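Local coordinates for protein glycoside hydrolase family 31 (Trueperella pyogenes, PDB 5I0G) that probably hydrolyses cycloalternan, a cyclic tetrasaccharide of glucose, and is captured here with that sugar bound in its barrel-shaped catalytic domain, at residues A[514-519]-A[527-532]; A[385-390]-A[428-433]. The protein carries 1 engineered substitution. All blocks are in the same frame, centred on the assembly; numbering follows the deposited sequence.

Contact 1: A[514-519]-A[527-532]; sequences FSRSGF and LYWAGA. Engineered in segment 527-532: A532 (natural residue Asp). With GLC (alpha-D-glucopyranose), chain B; GLC (alpha-D-glucopyranose), chain C.
F514 and S515 run parallel to L527 and Y528 as neighbouring strands of the family 31 (β/α)8 barrel, and the residue following the first strand, R516, reaches the sugar. The hydrogen bonding is regular: S515 N donates to L527 O (3.0 Å), and W529 N returns the bond to S515 O (3.0 Å). The tight packing is aromatic. The F514 ring and the six-membered ring of W529 are nearly parallel, at 22°, but slid so far apart that they barely overlap, and the closest touch is F514 CZ on W529 CB (3.5 Å). K465 makes a cation-pi contact with the W529 indole. Over one face of that indole sits R516 CB, 3.7 Å from the six-ring centroid, a CH-pi contact. From there the R516 chain runs extended (chi2 -175°) beside the indole.

The side of S515 and Y528 is buried too, but wetter. Y528 CE2 rests on S515 CB; one water lies within bonding distance of S515 OG and L527 O, and another spans S517 O and Y528 OH. S515 OG is also hydrogen-bonded to T466 OG1.

At the sugar, R516 NH1 alone reaches two linked glucoses at the guanidinium edge: a straight bond to O4 of the chain C glucose (3.1 Å, 171°) and a weak one to O2 of the chain B glucose (3.3 Å). The engineered A532, Asp in the natural sequence, has its CB near that same O2. Salt bridges from NE to E470 and from NH1 to D467 probably fix where the guanidinium's N-H groups point.

Contact 2: A[385-390]-A[428-433]; sequences ILWQIP and GWWFPN. With GLC (alpha-D-glucopyranose), chain C; GLC (alpha-D-glucopyranose), chain D; GLC (alpha-D-glucopyranose), chain B.
CG of W387 and W430 and CG1 of I389 all lie opposite the backbone nitrogen (chi1 -170°, -162° and -173°), and this shared choice sends two groups from one segment to meet the third coming from the opposite direction. F431 turns the other way, with CG beside its own nitrogen, and approaches the isoleucine obliquely. The setting is the rim of the family 31 (β/α)8 barrel, where strand 383-388 ends and W430 and F431, from the loop between helices 400-411 and 442-450, reach over it. No hydrogen bond joins the two segments, so the contact between them illustrates how apolar packing alone can hold a loop against a strand end.

The W430 indole is the centre of the arrangement. I389 CD1 presses on one face, tightly, at 3.2 Å from W430 CZ3. Against the opposite face lies the chain C glucose, whose C6 comes to 3.5 Å from W430 CG and whose O4 sits above the six-membered ring. The indole is thus sandwiched between protein and ligand, which holds its plane. W387 comes in at the rim instead, W387 CZ2 facing W430 CZ2 edge to edge at 3.8 Å, while its NE1 is engaged by D467. F431 CE2 shares the isoleucine's face of the indole and lies 4.1 Å from I389 CG1, and F431 CZ lies 4.0 Å from C1 of the chain D glucose.

Two indole nitrogens add direction to this greasy surface, each using its one N-H on a different sugar. W429 NE1 donates to O6 of the chain C glucose (3.0 Å), and the edge of the sandwiched indole points W430 NE1 at the ring oxygen O5 of the chain D glucose, 2.9 Å away.

In the fold
From the N terminus, contact 2 comes first: it closes a loop of 37 residues that leaves the third barrel strand, 383-388, includes helix 400-411 and returns at 428-433. The chain then runs through strand 463-466 and helix 485-506 to contact 1, which closes a loop of just seven residues, without a helix, between the fifth and sixth barrel strands. The two loops follow in series, neither crossing nor enclosing one another. They nevertheless meet in space, R516 NH2 lying 3.4 Å from W430 CZ3, and both touch the glucoses of chains B and C, so separated parts of the barrel rim surround one ligand.

Contact 1: A[514-519]-A[527-532]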
loop_
_atom_site.group_PDB
_atom_site.type_symbol
_atom_site.label_atom_id
_atom_site.label_comp_id
_atom_site.label_asym_id
_atom_site.label_seq_id
_atom_site.Cartn_x
_atom_site.Cartn_y
_atom_site.Cartn_z
ATOM N N PHE A 514 -6.162 2.778 -10.543
ATOM C CA PHE A 514 -5.207 1.703 -10.307
ATOM C C PHE A 514 -4.246 2.193 -9.214
ATOM O O PHE A 514 -3.425 3.089 -9.470
ATOM C CB PHE A 514 -4.501 1.416 -11.637
ATOM C CG PHE A 514 -3.633 0.182 -11.662
ATOM C CD1 PHE A 514 -4.141 -1.055 -11.376
ATOM C CD2 PHE A 514 -2.309 0.262 -12.076
ATOM C CE1 PHE A 514 -3.350 -2.197 -11.468
ATOM C CE2 PHE A 514 -1.500 -0.866 -12.155
ATOM C CZ PHE A 514 -2.025 -2.102 -11.865
ATOM N N SER A 515 -4.361 1.622 -8.000
ATOM C CA SER A 515 -3.699 2.176 -6.803
ATOM C C SER A 515 -2.886 1.110 -6.109
ATOM O O SER A 515 -3.134 -0.072 -6.285
ATOM C CB SER A 515 -4.734 2.712 -5.783
ATOM O OG SER A 515 -5.702 3.571 -6.349
ATOM N N ARG A 516 -1.927 1.519 -5.290
ATOM C CA ARG A 516 -1.171 0.583 -4.462
ATOM C C ARG A 516 -1.572 0.637 -2.990
ATOM O O ARG A 516 -1.474 -0.382 -2.290
ATOM C CB ARG A 516 0.336 0.809 -4.606
ATOM C CG ARG A 516 0.820 2.139 -4.060
ATOM C CD ARG A 516 2.279 2.380 -4.327
ATOM N NE ARG A 516 2.787 3.448 -3.467
ATOM C CZ ARG A 516 3.937 4.092 -3.642
ATOM N NH1 ARG A 516 4.721 3.852 -4.684
ATOM N NH2 ARG A 516 4.295 5.014 -2.772
ATOM N N SER A 517 -1.995 1.810 -2.506
ATOM C CA SER A 517 -2.332 1.963 -1.090
ATOM C C SER A 517 -3.817 2.095 -0.841
ATOM O O SER A 517 -4.599 2.490 -1.703
ATOM C CB SER A 517 -1.551 3.105 -0.425
ATOM O OG SER A 517 -1.928 4.375 -0.928
ATOM N N GLY A 518 -4.195 1.737 0.375
ATOM C CA GLY A 518 -5.581 1.726 0.741
ATOM C C GLY A 518 -5.800 1.434 2.192
ATOM O O GLY A 518 -4.846 1.377 2.990
ATOM N N PHE A 519 -7.073 1.292 2.521
ATOM C CA PHE A 519 -7.520 0.990 3.862
ATOM C C PHE A 519 -8.983 0.501 3.760
ATOM O O PHE A 519 -9.497 0.367 2.650
ATOM C CB PHE A 519 -7.399 2.239 4.740
ATOM C CG PHE A 519 -7.266 1.946 6.203
ATOM C CD1 PHE A 519 -6.087 1.445 6.708
ATOM C CD2 PHE A 519 -8.317 2.188 7.077
ATOM C CE1 PHE A 519 -5.946 1.174 8.062
ATOM C CE2 PHE A 519 -8.199 1.909 8.425
ATOM C CZ PHE A 519 -7.007 1.408 8.923
ATOM N N LEU A 527 -9.145 -0.565 -8.916
ATOM C CA LEU A 527 -8.200 -1.668 -9.005
ATOM C C LEU A 527 -6.972 -1.395 -8.131
ATOM O O LEU A 527 -6.688 -0.247 -7.782
ATOM C CB LEU A 527 -7.717 -1.849 -10.451
ATOM C CG LEU A 527 -8.631 -2.491 -11.505
ATOM C CD1 LEU A 527 -10.081 -2.091 -11.351
ATOM C CD2 LEU A 527 -8.119 -2.195 -12.914
ATOM N N TYR A 528 -6.242 -2.467 -7.813
ATOM C CA TYR A 528 -5.083 -2.417 -6.916
ATOM C C TYR A 528 -3.955 -3.305 -7.449
ATOM O O TYR A 528 -4.227 -4.352 -8.050
ATOM C CB TYR A 528 -5.500 -2.771 -5.462
ATOM C CG TYR A 528 -6.407 -1.689 -4.908
ATOM C CD1 TYR A 528 -7.780 -1.698 -5.157
ATOM C CD2 TYR A 528 -5.879 -0.598 -4.243
ATOM C CE1 TYR A 528 -8.605 -0.659 -4.707
ATOM C CE2 TYR A 528 -6.692 0.432 -3.782
ATOM C CZ TYR A 528 -8.049 0.403 -4.028
ATOM O OH TYR A 528 -8.825 1.453 -3.595
ATOM N N TRP A 529 -2.705 -2.850 -7.293
ATOM C CA TRP A 529 -1.528 -3.685 -7.565
ATOM C C TRP A 529 -0.620 -3.748 -6.329
ATOM O O TRP A 529 -0.686 -2.880 -5.453
ATOM C CB TRP A 529 -0.780 -3.262 -8.856
ATOM C CG TRP A 529 0.396 -2.332 -8.719
ATOM C CD1 TRP A 529 1.720 -2.659 -8.817
ATOM C CD2 TRP A 529 0.354 -0.915 -8.506
ATOM N NE1 TRP A 529 2.508 -1.547 -8.631
ATOM C CE2 TRP A 529 1.695 -0.459 -8.446
ATOM C CE3 TRP A 529 -0.682 0.014 -8.369
ATOM C CZ2 TRP A 529 2.022 0.885 -8.234
ATOM C CZ3 TRP A 529 -0.348 1.359 -8.167
ATOM C CH2 TRP A 529 0.989 1.773 -8.086
ATOM N N ALA A 530 0.220 -4.783 -6.279
ATOM C CA ALA A 530 0.993 -5.138 -5.095
ATOM C C ALA A 530 2.186 -4.232 -4.764
ATOM O O ALA A 530 2.851 -4.446 -3.755
ATOM C CB ALA A 530 1.478 -6.580 -5.217
ATOM N N GLY A 531 2.467 -3.244 -5.604
ATOM C CA GLY A 531 3.521 -2.274 -5.332
ATOM C C GLY A 531 4.856 -2.674 -5.910
ATOM O O GLY A 531 4.927 -3.430 -6.864
ATOM N N ALA A 532 5.920 -2.170 -5.305
ATOM C CA ALA A 532 7.249 -2.261 -5.879
ATOM C C ALA A 532 7.987 -3.481 -5.340
ATOM O O ALA A 532 8.016 -3.696 -4.125
ATOM C CB ALA A 532 8.028 -0.993 -5.562
HETATM C C1 GLC B . 6.623 4.374 -7.705
HETATM C C2 GLC B . 5.798 3.146 -8.103
HETATM C C3 GLC B . 6.211 2.648 -9.479
HETATM C C4 GLC B . 6.239 3.761 -10.520
HETATM C C5 GLC B . 7.039 4.945 -10.003
HETATM C C6 GLC B . 6.949 6.129 -10.946
HETATM O O2 GLC B . 5.965 2.075 -7.155
HETATM O O3 GLC B . 5.330 1.621 -9.944
HETATM O O4 GLC B . 6.863 3.266 -11.705
HETATM O O5 GLC B . 6.557 5.367 -8.722
HETATM O O6 GLC B . 8.010 7.006 -10.583
HETATM C C1 GLC C . 11.215 5.778 -6.679
HETATM C C2 GLC C . 10.239 4.775 -7.295
HETATM C C3 GLC C . 8.800 5.017 -6.821
HETATM C C4 GLC C . 8.790 5.000 -5.286
HETATM C C5 GLC C . 9.767 6.062 -4.788
HETATM C C6 GLC C . 9.755 6.300 -3.275
HETATM O O2 GLC C . 10.306 4.840 -8.726
HETATM O O3 GLC C . 7.981 3.985 -7.401
HETATM O O4 GLC C . 7.488 5.251 -4.756
HETATM O O5 GLC C . 11.085 5.725 -5.254
HETATM O O6 GLC C . 10.015 5.111 -2.532
HETATM O O HOH W 1 -7.912 2.104 -6.996
HETATM O O HOH W 2 -7.709 3.236 -1.885
#

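Contact 2: A[385-390]-A[428-433]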
loop_
_atom_site.group_PDB
_atom_site.type_symbol
_atom_site.label_atom_id
_atom_site.label_comp_id
_atom_site.label_asym_id
_atom_site.label_seq_id
_atom_site.Cartn_x
_atom_site.Cartn_y
_atom_site.Cartn_z
ATOM N N ILE A 385 -4.142 4.778 -19.735
ATOM C CA ILE A 385 -4.147 5.148 -18.310
ATOM C C ILE A 385 -2.942 6.059 -18.021
ATOM O O ILE A 385 -1.816 5.744 -18.396
ATOM C CB ILE A 385 -4.024 3.881 -17.406
ATOM C CG1 ILE A 385 -5.116 2.846 -17.718
ATOM C CG2 ILE A 385 -3.999 4.248 -15.925
ATOM C CD1 ILE A 385 -6.499 3.190 -17.224
ATOM N N LEU A 386 -3.176 7.164 -17.316
ATOM C CA LEU A 386 -2.109 8.084 -16.966
ATOM C C LEU A 386 -1.835 8.068 -15.474
ATOM O O LEU A 386 -2.741 7.994 -14.643
ATOM C CB LEU A 386 -2.438 9.504 -17.427
ATOM C CG LEU A 386 -2.704 9.738 -18.926
ATOM C CD1 LEU A 386 -2.989 11.211 -19.170
ATOM C CD2 LEU A 386 -1.545 9.275 -19.790
ATOM N N TRP A 387 -0.554 8.182 -15.153
ATOM C CA TRP A 387 -0.062 8.174 -13.787
ATOM C C TRP A 387 -0.326 9.484 -13.068
ATOM O O TRP A 387 -0.369 10.561 -13.679
ATOM C CB TRP A 387 1.430 7.894 -13.839
ATOM C CG TRP A 387 2.130 7.610 -12.567
ATOM C CD1 TRP A 387 2.355 6.394 -12.032
ATOM C CD2 TRP A 387 2.800 8.556 -11.727
ATOM N NE1 TRP A 387 3.092 6.514 -10.882
ATOM C CE2 TRP A 387 3.377 7.834 -10.672
ATOM C CE3 TRP A 387 2.939 9.945 -11.753
ATOM C CZ2 TRP A 387 4.099 8.441 -9.651
ATOM C CZ3 TRP A 387 3.658 10.560 -10.740
ATOM C CH2 TRP A 387 4.226 9.803 -9.692
ATOM N N GLN A 388 -0.514 9.375 -11.761
ATOM C CA GLN A 388 -0.821 10.514 -10.888
ATOM C C GLN A 388 -0.241 10.269 -9.506
ATOM O O GLN A 388 0.017 9.106 -9.109
ATOM C CB GLN A 388 -2.338 10.712 -10.715
ATOM C CG GLN A 388 -3.079 11.212 -11.934
ATOM C CD GLN A 388 -2.844 12.682 -12.215
ATOM O OE1 GLN A 388 -3.516 13.544 -11.660
ATOM N NE2 GLN A 388 -1.902 12.972 -13.089
ATOM N N ILE A 389 -0.102 11.373 -8.769
ATOM C CA ILE A 389 0.370 11.367 -7.384
ATOM C C ILE A 389 -0.492 12.406 -6.630
ATOM O O ILE A 389 -0.817 13.463 -7.217
ATOM C CB ILE A 389 1.890 11.701 -7.353
ATOM C CG1 ILE A 389 2.504 11.556 -5.960
ATOM C CG2 ILE A 389 2.177 13.117 -7.830
ATOM C CD1 ILE A 389 3.023 10.178 -5.673
ATOM N N PRO A 390 -0.862 12.145 -5.344
ATOM C CA PRO A 390 -1.653 13.155 -4.613
ATOM C C PRO A 390 -0.741 14.098 -3.811
ATOM O O PRO A 390 -0.824 14.149 -2.598
ATOM C CB PRO A 390 -2.521 12.288 -3.682
ATOM C CG PRO A 390 -1.629 11.133 -3.351
ATOM C CD PRO A 390 -0.631 10.969 -4.487
ATOM N N GLY A 428 7.951 12.758 4.086
ATOM C CA GLY A 428 8.535 11.587 3.471
ATOM C C GLY A 428 9.744 11.844 2.598
ATOM O O GLY A 428 10.106 12.982 2.325
ATOM N N TRP A 429 10.345 10.745 2.161
ATOM C CA TRP A 429 11.525 10.740 1.288
ATOM C C TRP A 429 11.123 10.921 -0.201
ATOM O O TRP A 429 11.936 11.347 -1.009
ATOM C CB TRP A 429 12.364 9.445 1.508
ATOM C CG TRP A 429 11.600 8.190 1.201
ATOM C CD1 TRP A 429 11.456 7.602 -0.029
ATOM C CD2 TRP A 429 10.801 7.414 2.112
ATOM N NE1 TRP A 429 10.641 6.501 0.069
ATOM C CE2 TRP A 429 10.219 6.363 1.365
ATOM C CE3 TRP A 429 10.523 7.502 3.483
ATOM C CZ2 TRP A 429 9.371 5.401 1.940
ATOM C CZ3 TRP A 429 9.681 6.533 4.061
ATOM C CH2 TRP A 429 9.121 5.493 3.282
ATOM N N TRP A 430 9.878 10.590 -0.554
ATOM C CA TRP A 430 9.380 10.752 -1.922
ATOM C C TRP A 430 8.646 12.088 -2.119
ATOM O O TRP A 430 7.626 12.337 -1.466
ATOM C CB TRP A 430 8.445 9.597 -2.252
ATOM C CG TRP A 430 8.204 9.392 -3.696
ATOM C CD1 TRP A 430 9.055 9.685 -4.723
ATOM C CD2 TRP A 430 7.050 8.793 -4.292
ATOM N NE1 TRP A 430 8.495 9.313 -5.919
ATOM C CE2 TRP A 430 7.266 8.761 -5.686
ATOM C CE3 TRP A 430 5.858 8.278 -3.784
ATOM C CZ2 TRP A 430 6.336 8.239 -6.581
ATOM C CZ3 TRP A 430 4.927 7.762 -4.671
ATOM C CH2 TRP A 430 5.178 7.739 -6.060
ATOM N N PHE A 431 9.165 12.930 -3.026
ATOM C CA PHE A 431 8.713 14.313 -3.191
ATOM C C PHE A 431 8.707 15.008 -1.824
ATOM O O PHE A 431 7.639 15.376 -1.305
ATOM C CB PHE A 431 7.319 14.371 -3.831
ATOM C CG PHE A 431 7.253 13.780 -5.218
ATOM C CD1 PHE A 431 7.912 14.402 -6.288
ATOM C CD2 PHE A 431 6.524 12.642 -5.465
ATOM C CE1 PHE A 431 7.842 13.878 -7.574
ATOM C CE2 PHE A 431 6.454 12.113 -6.745
ATOM C CZ PHE A 431 7.102 12.732 -7.800
ATOM N N PRO A 432 9.898 15.157 -1.213
ATOM C CA PRO A 432 9.935 15.778 0.112
ATOM C C PRO A 432 9.455 17.241 0.042
ATOM O O PRO A 432 9.624 17.890 -0.989
ATOM C CB PRO A 432 11.405 15.662 0.522
ATOM C CG PRO A 432 12.158 15.585 -0.770
ATOM C CD PRO A 432 11.244 14.959 -1.783
ATOM N N ASN A 433 8.789 17.695 1.107
ATOM C CA ASN A 433 8.267 19.073 1.256
ATOM C C ASN A 433 7.110 19.466 0.339
ATOM O O ASN A 433 6.673 20.613 0.363
ATOM C CB ASN A 433 9.407 20.126 1.192
ATOM C CG ASN A 433 10.442 19.928 2.306
ATOM O OD1 ASN A 433 11.604 19.594 2.051
ATOM N ND2 ASN A 433 10.017 20.104 3.543
HETATM C C1 GLC C . 11.215 5.778 -6.679
HETATM C C2 GLC C . 10.239 4.775 -7.295
HETATM C C3 GLC C . 8.800 5.017 -6.821
HETATM C C4 GLC C . 8.790 5.000 -5.286
HETATM C C5 GLC C . 9.767 6.062 -4.788
HETATM C C6 GLC C . 9.755 6.300 -3.275
HETATM O O2 GLC C . 10.306 4.840 -8.726
HETATM O O3 GLC C . 7.981 3.985 -7.401
HETATM O O4 GLC C . 7.488 5.251 -4.756
HETATM O O5 GLC C . 11.085 5.725 -5.254
HETATM O O6 GLC C . 10.015 5.111 -2.532
HETATM C C1 GLC D . 10.404 10.840 -8.894
HETATM C C2 GLC D . 11.400 11.971 -8.664
HETATM C C3 GLC D . 12.817 11.417 -8.561
HETATM C C4 GLC D . 12.884 10.339 -7.487
HETATM C C5 GLC D . 11.906 9.232 -7.840
HETATM C C6 GLC D . 11.905 8.088 -6.824
HETATM O O2 GLC D . 11.310 12.937 -9.723
HETATM O O3 GLC D . 13.726 12.465 -8.221
HETATM O O4 GLC D . 14.215 9.837 -7.409
HETATM O O5 GLC D . 10.587 9.795 -7.926
HETATM O O6 GLC D . 10.953 7.085 -7.239
HETATM C C1 GLC B . 6.623 4.374 -7.705
HETATM C C2 GLC B . 5.798 3.146 -8.103
HETATM C C3 GLC B . 6.211 2.648 -9.479
HETATM C C4 GLC B . 6.239 3.761 -10.520
HETATM C C5 GLC B . 7.039 4.945 -10.003
HETATM C C6 GLC B . 6.949 6.129 -10.946
HETATM O O2 GLC B . 5.965 2.075 -7.155
HETATM O O3 GLC B . 5.330 1.621 -9.944
HETATM O O4 GLC B . 6.863 3.266 -11.705
HETATM O O5 GLC B . 6.557 5.367 -8.722
HETATM O O6 GLC B . 8.010 7.006 -10.583
#